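Local coordinates for WbbZ protein (Klebsiella pneumoniae subsp. pneumoniae NTUH-K2044, PDB 6X1L) that is functionally uncharacterised but belongs to the polysaccharide pyruvyl transferase family, and so may transfer pyruvyl groups onto polysaccharide sugars, at residues Asn215-Tyr220 and Leu228-Leu233. Residues are numbered along the deposited sequence; the frame is centred on the assembly and turned at random.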
ATOM      1  N   ASN A 215      -9.555   1.949  -1.658  1.00 43.65           N
ATOM      2  CA  ASN A 215     -10.208   0.646  -1.519  1.00 43.24           C
ATOM      3  C   ASN A 215     -10.697   0.429  -0.097  1.00 49.90           C
ATOM      4  O   ASN A 215     -11.810  -0.067   0.117  1.00 54.06           O
ATOM      5  CB  ASN A 215      -9.255  -0.486  -1.903  1.00 42.71           C
ATOM      6  CG  ASN A 215      -8.929  -0.512  -3.378  1.00 46.28           C
ATOM      7  OD1 ASN A 215      -9.661   0.029  -4.207  1.00 52.78           O
ATOM      8  ND2 ASN A 215      -7.824  -1.155  -3.713  1.00 45.44           N
ATOM      9  N   PHE A 216      -9.869   0.779   0.888  1.00 46.74           N
ATOM     10  CA  PHE A 216     -10.255   0.609   2.283  1.00 44.67           C
ATOM     11  C   PHE A 216     -11.494   1.429   2.605  1.00 50.61           C
ATOM     12  O   PHE A 216     -12.456   0.922   3.195  1.00 45.44           O
ATOM     13  CB  PHE A 216      -9.091   1.004   3.193  1.00 47.08           C
ATOM     14  CG  PHE A 216      -9.432   0.980   4.654  1.00 53.27           C
ATOM     15  CD1 PHE A 216      -9.384  -0.211   5.369  1.00 50.20           C
ATOM     16  CD2 PHE A 216      -9.807   2.142   5.314  1.00 50.95           C
ATOM     17  CE1 PHE A 216      -9.698  -0.243   6.714  1.00 51.47           C
ATOM     18  CE2 PHE A 216     -10.127   2.115   6.663  1.00 56.01           C
ATOM     19  CZ  PHE A 216     -10.070   0.920   7.362  1.00 59.86           C
ATOM     20  N   LEU A 217     -11.496   2.702   2.202  1.00 46.12           N
ATOM     21  CA  LEU A 217     -12.561   3.612   2.605  1.00 45.09           C
ATOM     22  C   LEU A 217     -13.867   3.334   1.876  1.00 46.17           C
ATOM     23  O   LEU A 217     -14.943   3.579   2.433  1.00 52.45           O
ATOM     24  CB  LEU A 217     -12.122   5.058   2.357  1.00 44.23           C
ATOM     25  CG  LEU A 217     -10.913   5.523   3.167  1.00 46.28           C
ATOM     26  CD1 LEU A 217     -10.388   6.846   2.619  1.00 42.75           C
ATOM     27  CD2 LEU A 217     -11.291   5.659   4.635  1.00 43.98           C
ATOM     28  N   GLU A 218     -13.797   2.838   0.635  1.00 51.00           N
ATOM     29  CA  GLU A 218     -15.003   2.643  -0.170  1.00 52.48           C
ATOM     30  C   GLU A 218     -16.048   1.788   0.540  1.00 53.35           C
ATOM     31  O   GLU A 218     -17.253   1.980   0.329  1.00 54.05           O
ATOM     32  CB  GLU A 218     -14.647   2.000  -1.511  1.00 55.54           C
ATOM     33  CG  GLU A 218     -14.090   2.952  -2.561  1.00 53.74           C
ATOM     34  CD  GLU A 218     -13.720   2.235  -3.855  1.00 56.88           C
ATOM     35  OE1 GLU A 218     -12.651   1.590  -3.901  1.00 58.43           O
ATOM     36  OE2 GLU A 218     -14.507   2.304  -4.823  1.00 62.42           O
ATOM     37  N   GLU A 219     -15.616   0.845   1.373  1.00 51.42           N
ATOM     38  CA  GLU A 219     -16.522  -0.131   1.970  1.00 52.05           C
ATOM     39  C   GLU A 219     -17.177   0.358   3.255  1.00 58.50           C
ATOM     40  O   GLU A 219     -17.948  -0.394   3.861  1.00 58.00           O
ATOM     41  CB  GLU A 219     -15.773  -1.445   2.230  1.00 52.49           C
ATOM     42  CG  GLU A 219     -15.388  -2.180   0.952  1.00 52.21           C
ATOM     43  CD  GLU A 219     -14.711  -3.523   1.208  1.00 61.56           C
ATOM     44  OE1 GLU A 219     -13.644  -3.554   1.864  1.00 58.02           O
ATOM     45  OE2 GLU A 219     -15.252  -4.552   0.750  1.00 63.16           O
ATOM     46  N   TYR A 220     -16.904   1.589   3.678  1.00 57.91           N
ATOM     47  CA  TYR A 220     -17.475   2.150   4.893  1.00 62.66           C
ATOM     48  C   TYR A 220     -18.484   3.241   4.558  1.00 61.03           C
ATOM     49  O   TYR A 220     -18.387   3.910   3.526  1.00 55.77           O
ATOM     50  CB  TYR A 220     -16.390   2.736   5.801  1.00 58.20           C
ATOM     51  CG  TYR A 220     -15.474   1.713   6.428  1.00 59.22           C
ATOM     52  CD1 TYR A 220     -15.815   1.084   7.621  1.00 61.46           C
ATOM     53  CD2 TYR A 220     -14.259   1.385   5.839  1.00 52.28           C
ATOM     54  CE1 TYR A 220     -14.976   0.153   8.203  1.00 58.56           C
ATOM     55  CE2 TYR A 220     -13.414   0.460   6.413  1.00 52.30           C
ATOM     56  CZ  TYR A 220     -13.775  -0.154   7.594  1.00 57.76           C
ATOM     57  OH  TYR A 220     -12.933  -1.076   8.164  1.00 63.88           O
ATOM     58  N   LEU A 228      -5.608  14.402   7.412  1.00 51.38           N
ATOM     59  CA  LEU A 228      -6.153  15.311   6.407  1.00 52.59           C
ATOM     60  C   LEU A 228      -6.575  14.571   5.144  1.00 49.61           C
ATOM     61  O   LEU A 228      -7.712  14.708   4.680  1.00 50.63           O
ATOM     62  CB  LEU A 228      -5.124  16.391   6.071  1.00 45.71           C
ATOM     63  CG  LEU A 228      -5.563  17.387   5.000  1.00 50.78           C
ATOM     64  CD1 LEU A 228      -6.838  18.097   5.430  1.00 49.38           C
ATOM     65  CD2 LEU A 228      -4.450  18.389   4.736  1.00 51.56           C
ATOM     66  N   HIS A 229      -5.676  13.777   4.574  1.00 42.14           N
ATOM     67  CA  HIS A 229      -5.978  13.208   3.271  1.00 50.89           C
ATOM     68  C   HIS A 229      -6.863  11.975   3.346  1.00 48.36           C
ATOM     69  O   HIS A 229      -7.468  11.614   2.333  1.00 53.74           O
ATOM     70  CB  HIS A 229      -4.680  12.938   2.518  1.00 49.86           C
ATOM     71  CG  HIS A 229      -4.045  14.194   2.013  1.00 55.75           C
ATOM     72  ND1 HIS A 229      -3.180  14.948   2.776  1.00 59.58           N
ATOM     73  CD2 HIS A 229      -4.215  14.872   0.854  1.00 59.84           C
ATOM     74  CE1 HIS A 229      -2.814  16.018   2.093  1.00 66.37           C
ATOM     75  NE2 HIS A 229      -3.431  15.998   0.925  1.00 59.56           N
ATOM     76  N   VAL A 230      -6.993  11.350   4.514  1.00 48.33           N
ATOM     77  CA  VAL A 230      -8.115  10.442   4.726  1.00 49.17           C
ATOM     78  C   VAL A 230      -9.428  11.211   4.638  1.00 50.73           C
ATOM     79  O   VAL A 230     -10.369  10.800   3.948  1.00 51.24           O
ATOM     80  CB  VAL A 230      -7.980   9.716   6.075  1.00 48.74           C
ATOM     81  CG1 VAL A 230      -9.236   8.898   6.360  1.00 48.22           C
ATOM     82  CG2 VAL A 230      -6.743   8.828   6.081  1.00 44.90           C
ATOM     83  N   ALA A 231      -9.504  12.349   5.330  1.00 56.04           N
ATOM     84  CA  ALA A 231     -10.710  13.168   5.274  1.00 50.09           C
ATOM     85  C   ALA A 231     -10.993  13.638   3.855  1.00 49.26           C
ATOM     86  O   ALA A 231     -12.147  13.632   3.410  1.00 56.48           O
ATOM     87  CB  ALA A 231     -10.580  14.358   6.225  1.00 50.01           C
ATOM     88  N   ILE A 232      -9.950  14.043   3.125  1.00 41.60           N
ATOM     89  CA  ILE A 232     -10.140  14.494   1.749  1.00 49.05           C
ATOM     90  C   ILE A 232     -10.630  13.347   0.870  1.00 50.36           C
ATOM     91  O   ILE A 232     -11.606  13.491   0.124  1.00 50.21           O
ATOM     92  CB  ILE A 232      -8.841  15.120   1.206  1.00 50.53           C
ATOM     93  CG1 ILE A 232      -8.627  16.511   1.822  1.00 45.97           C
ATOM     94  CG2 ILE A 232      -8.888  15.214  -0.311  1.00 50.70           C
ATOM     95  CD1 ILE A 232      -7.309  17.140   1.459  1.00 47.36           C
ATOM     96  N   LEU A 233      -9.965  12.190   0.947  1.00 50.89           N
ATOM     97  CA  LEU A 233     -10.368  11.044   0.134  1.00 42.88           C
ATOM     98  C   LEU A 233     -11.810  10.649   0.418  1.00 46.91           C
ATOM     99  O   LEU A 233     -12.611  10.466  -0.505  1.00 52.45           O
ATOM    100  CB  LEU A 233      -9.437   9.860   0.388  1.00 42.94           C
ATOM    101  CG  LEU A 233      -8.042   9.866  -0.233  1.00 43.29           C
ATOM    102  CD1 LEU A 233      -7.320   8.582   0.146  1.00 43.99           C
ATOM    103  CD2 LEU A 233      -8.121  10.020  -1.746  1.00 44.12           C
TER
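Leu217 reaches with both methyls into the side of helix 228-236 and makes every contact between Asn215-Tyr220 and Leu228-Leu233; its two side-chain pairs are apolar. CD1 of Leu217 lies 3.9 Å from CB of Leu233, the two leucine side chains crossing at about a right angle, and it also comes within 4.2 Å of the carbonyl oxygen O of Val230, a plain van der Waals contact. The other branch, CD2 of Leu217, meets CG1 of Val230 at 4.2 Å, so the leucine fork touches residues one helical turn apart. With CG anti to its carbonyl carbon (chi1 -63°), Leu217 directs this fork toward helix 228-236; the nearest CA atoms, those of Leu217 and Leu233, stay 8.1 Å apart. No hydrogen bond joins the segments. Helices 203-218 and 228-236 belong to consecutive beta-alpha-beta crossovers, 167-172 to 220-225 and 220-225 to 240-243, in the four-stranded parallel sheet, consistent with one Rossmann-like half of a GT-B-type fold. Val223 of the intervening strand touches both Leu217 and Val230, while Met213 of helix 203-218 packs on Val230 and Leu233, making the contact part of a buried layer between sheet and helices. Beyond the contact, Lys239 NZ hydrogen-bonds to the carbonyl oxygens of Glu218 and Tyr220.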